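Local coordinates for protein phosphoglycerate oxidoreductase (Rhizobium etli, PDB 4HY3) that probably binds NAD and reduces 2-oxoacids such as hydroxypyruvate or glyoxylate, as related D-2-hydroxyacid dehydrogenases do, at residues V204-W208 and A238-S242. Numbering follows the deposited sequence.
Sequences VFDPW and AAVTS
Trp208 reaches over to Ala239 at the C-terminal edge of the parallel sheet of the NAD-binding Rossmann domain, where residues 204-208 leave strand 201-205 and residues 238-242 belong to the loop after strand 233-236. Trp208 CH2 lies 3.2 Å from Ala239 O, an approach oblique to the indole. A neighbouring subunit closes in on this side too: its Arg339 hydrogen-bonds to Pro207 O and its Leu341 packs on Trp208. Val240 comes next. Val240 CG1 packs 3.7 Å from Pro207 CD, the proline ring and the valine side chain crossing at about a right angle, and the same methyl reaches Trp208 CH2 at 3.9 Å. A chi1 of -79° places CG1 beside the backbone N, which leaves Val240 CG2 between N and the carbonyl carbon, 4.3 Å from Phe205 CE2. Phe205 also packs on helix 224-229. Asp206 OD1 is a more distant neighbour of Val240 CG1; Asp206, just after strand 201-205, touches the probable GxGxxG turn, consistent with the acidic residue that in many NAD-dependent Rossmann enzymes binds the adenosine ribose. Thr241 ends the contact at the indole edge, with Thr241 OG1 near the ring plane and 3.2 Å from Trp208 CZ2. With an alanine at Trp208, Val240 CG1 and the Thr241 side chain are likely to lose their aromatic neighbour and a gap to open beside Pro207. Within the first segment, Pro207 CG lies 3.7 Å above one face of the Trp208 ring, offset toward its rim, while the six-membered end of the indole extends to the loop.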
ATOM      1  N   VAL A 204       1.256 -18.982  -4.418  1.00 41.21           N
ATOM      2  CA  VAL A 204       1.844 -19.543  -3.216  1.00 43.98           C
ATOM      3  C   VAL A 204       1.313 -20.945  -2.973  1.00 44.11           C
ATOM      4  O   VAL A 204       0.111 -21.181  -3.006  1.00 45.69           O
ATOM      5  CB  VAL A 204       1.554 -18.653  -1.970  1.00 44.50           C
ATOM      6  CG1 VAL A 204       1.903 -19.373  -0.661  1.00 42.88           C
ATOM      7  CG2 VAL A 204       2.328 -17.348  -2.056  1.00 45.30           C
ATOM      8  N   PHE A 205       2.216 -21.870  -2.700  1.00 43.85           N
ATOM      9  CA  PHE A 205       1.804 -23.183  -2.280  1.00 45.71           C
ATOM     10  C   PHE A 205       2.087 -23.380  -0.792  1.00 46.36           C
ATOM     11  O   PHE A 205       3.207 -23.176  -0.330  1.00 45.69           O
ATOM     12  CB  PHE A 205       2.467 -24.266  -3.141  1.00 45.34           C
ATOM     13  CG  PHE A 205       2.352 -25.634  -2.562  1.00 45.84           C
ATOM     14  CD1 PHE A 205       1.146 -26.322  -2.612  1.00 48.49           C
ATOM     15  CD2 PHE A 205       3.443 -26.229  -1.940  1.00 47.53           C
ATOM     16  CE1 PHE A 205       1.030 -27.590  -2.056  1.00 51.66           C
ATOM     17  CE2 PHE A 205       3.342 -27.497  -1.377  1.00 51.90           C
ATOM     18  CZ  PHE A 205       2.134 -28.182  -1.440  1.00 53.10           C
ATOM     19  N   ASP A 206       1.055 -23.779  -0.052  1.00 46.56           N
ATOM     20  CA  ASP A 206       1.173 -24.012   1.377  1.00 46.48           C
ATOM     21  C   ASP A 206       0.075 -24.967   1.890  1.00 50.67           C
ATOM     22  O   ASP A 206      -1.119 -24.701   1.747  1.00 52.39           O
ATOM     23  CB  ASP A 206       1.158 -22.683   2.130  1.00 44.76           C
ATOM     24  CG  ASP A 206       1.640 -22.803   3.578  1.00 45.69           C
ATOM     25  OD1 ASP A 206       2.805 -23.190   3.815  1.00 49.27           O
ATOM     26  OD2 ASP A 206       0.858 -22.462   4.483  1.00 42.96           O
ATOM     27  N   PRO A 207       0.487 -26.101   2.481  1.00 56.19           N
ATOM     28  CA  PRO A 207      -0.456 -27.050   3.072  1.00 56.35           C
ATOM     29  C   PRO A 207      -1.168 -26.572   4.335  1.00 53.76           C
ATOM     30  O   PRO A 207      -2.316 -26.902   4.521  1.00 55.19           O
ATOM     31  CB  PRO A 207       0.430 -28.259   3.426  1.00 58.80           C
ATOM     32  CG  PRO A 207       1.824 -27.724   3.484  1.00 56.15           C
ATOM     33  CD  PRO A 207       1.868 -26.629   2.465  1.00 55.50           C
ATOM     34  N   TRP A 208      -0.504 -25.835   5.214  1.00 57.51           N
ATOM     35  CA  TRP A 208      -1.109 -25.557   6.525  1.00 62.18           C
ATOM     36  C   TRP A 208      -1.647 -24.172   6.681  1.00 62.36           C
ATOM     37  O   TRP A 208      -1.913 -23.714   7.799  1.00 66.68           O
ATOM     38  CB  TRP A 208      -0.157 -25.848   7.681  1.00 64.37           C
ATOM     39  CG  TRP A 208       0.860 -26.908   7.411  1.00 72.51           C
ATOM     40  CD1 TRP A 208       0.657 -28.284   7.237  1.00 68.87           C
ATOM     41  CD2 TRP A 208       2.299 -26.709   7.296  1.00 80.86           C
ATOM     42  NE1 TRP A 208       1.850 -28.932   7.027  1.00 70.26           N
ATOM     43  CE2 TRP A 208       2.880 -28.041   7.046  1.00 81.03           C
ATOM     44  CE3 TRP A 208       3.142 -25.601   7.372  1.00 82.25           C
ATOM     45  CZ2 TRP A 208       4.245 -28.221   6.878  1.00 80.54           C
ATOM     46  CZ3 TRP A 208       4.516 -25.800   7.201  1.00 87.48           C
ATOM     47  CH2 TRP A 208       5.052 -27.078   6.963  1.00 84.86           C
ATOM     48  N   ALA A 238      10.190 -22.304   2.797  1.00 56.70           N
ATOM     49  CA  ALA A 238       9.901 -23.109   3.987  1.00 62.22           C
ATOM     50  C   ALA A 238       9.831 -24.575   3.592  1.00 71.90           C
ATOM     51  O   ALA A 238       9.554 -24.898   2.430  1.00 72.33           O
ATOM     52  CB  ALA A 238       8.596 -22.680   4.636  1.00 59.48           C
ATOM     53  N   ALA A 239      10.105 -25.454   4.560  1.00 85.56           N
ATOM     54  CA  ALA A 239       9.888 -26.905   4.408  1.00 91.03           C
ATOM     55  C   ALA A 239       8.390 -27.195   4.568  1.00 93.87           C
ATOM     56  O   ALA A 239       7.658 -26.386   5.178  1.00 86.54           O
ATOM     57  CB  ALA A 239      10.709 -27.689   5.430  1.00 88.10           C
ATOM     58  N   VAL A 240       7.924 -28.322   4.017  1.00 90.10           N
ATOM     59  CA  VAL A 240       6.482 -28.624   4.049  1.00 82.73           C
ATOM     60  C   VAL A 240       6.044 -30.104   4.140  1.00 78.49           C
ATOM     61  O   VAL A 240       5.044 -30.447   3.501  1.00 76.97           O
ATOM     62  CB  VAL A 240       5.720 -27.939   2.867  1.00 84.27           C
ATOM     63  CG1 VAL A 240       5.467 -26.461   3.147  1.00 85.71           C
ATOM     64  CG2 VAL A 240       6.447 -28.123   1.536  1.00 84.94           C
ATOM     65  N   THR A 241       6.687 -30.969   4.948  1.00 66.73           N
ATOM     66  CA  THR A 241       7.659 -30.620   5.987  1.00 66.37           C
ATOM     67  C   THR A 241       8.896 -31.538   6.028  1.00 70.03           C
ATOM     68  O   THR A 241       9.353 -32.084   5.011  1.00 58.97           O
ATOM     69  CB  THR A 241       7.077 -30.775   7.431  1.00 61.44           C
ATOM     70  OG1 THR A 241       5.672 -31.029   7.410  1.00 54.29           O
ATOM     71  CG2 THR A 241       7.467 -29.591   8.352  1.00 62.41           C
ATOM     72  N   SER A 242       9.398 -31.645   7.271  1.00 70.49           N
ATOM     73  CA  SER A 242      10.378 -32.591   7.777  1.00 64.00           C
ATOM     74  C   SER A 242      11.592 -32.760   6.894  1.00 65.10           C
ATOM     75  O   SER A 242      12.595 -32.077   7.094  1.00 68.55           O
ATOM     76  CB  SER A 242       9.718 -33.925   8.092  1.00 63.31           C
ATOM     77  OG  SER A 242      10.173 -34.423   9.338  1.00 64.89           O
TER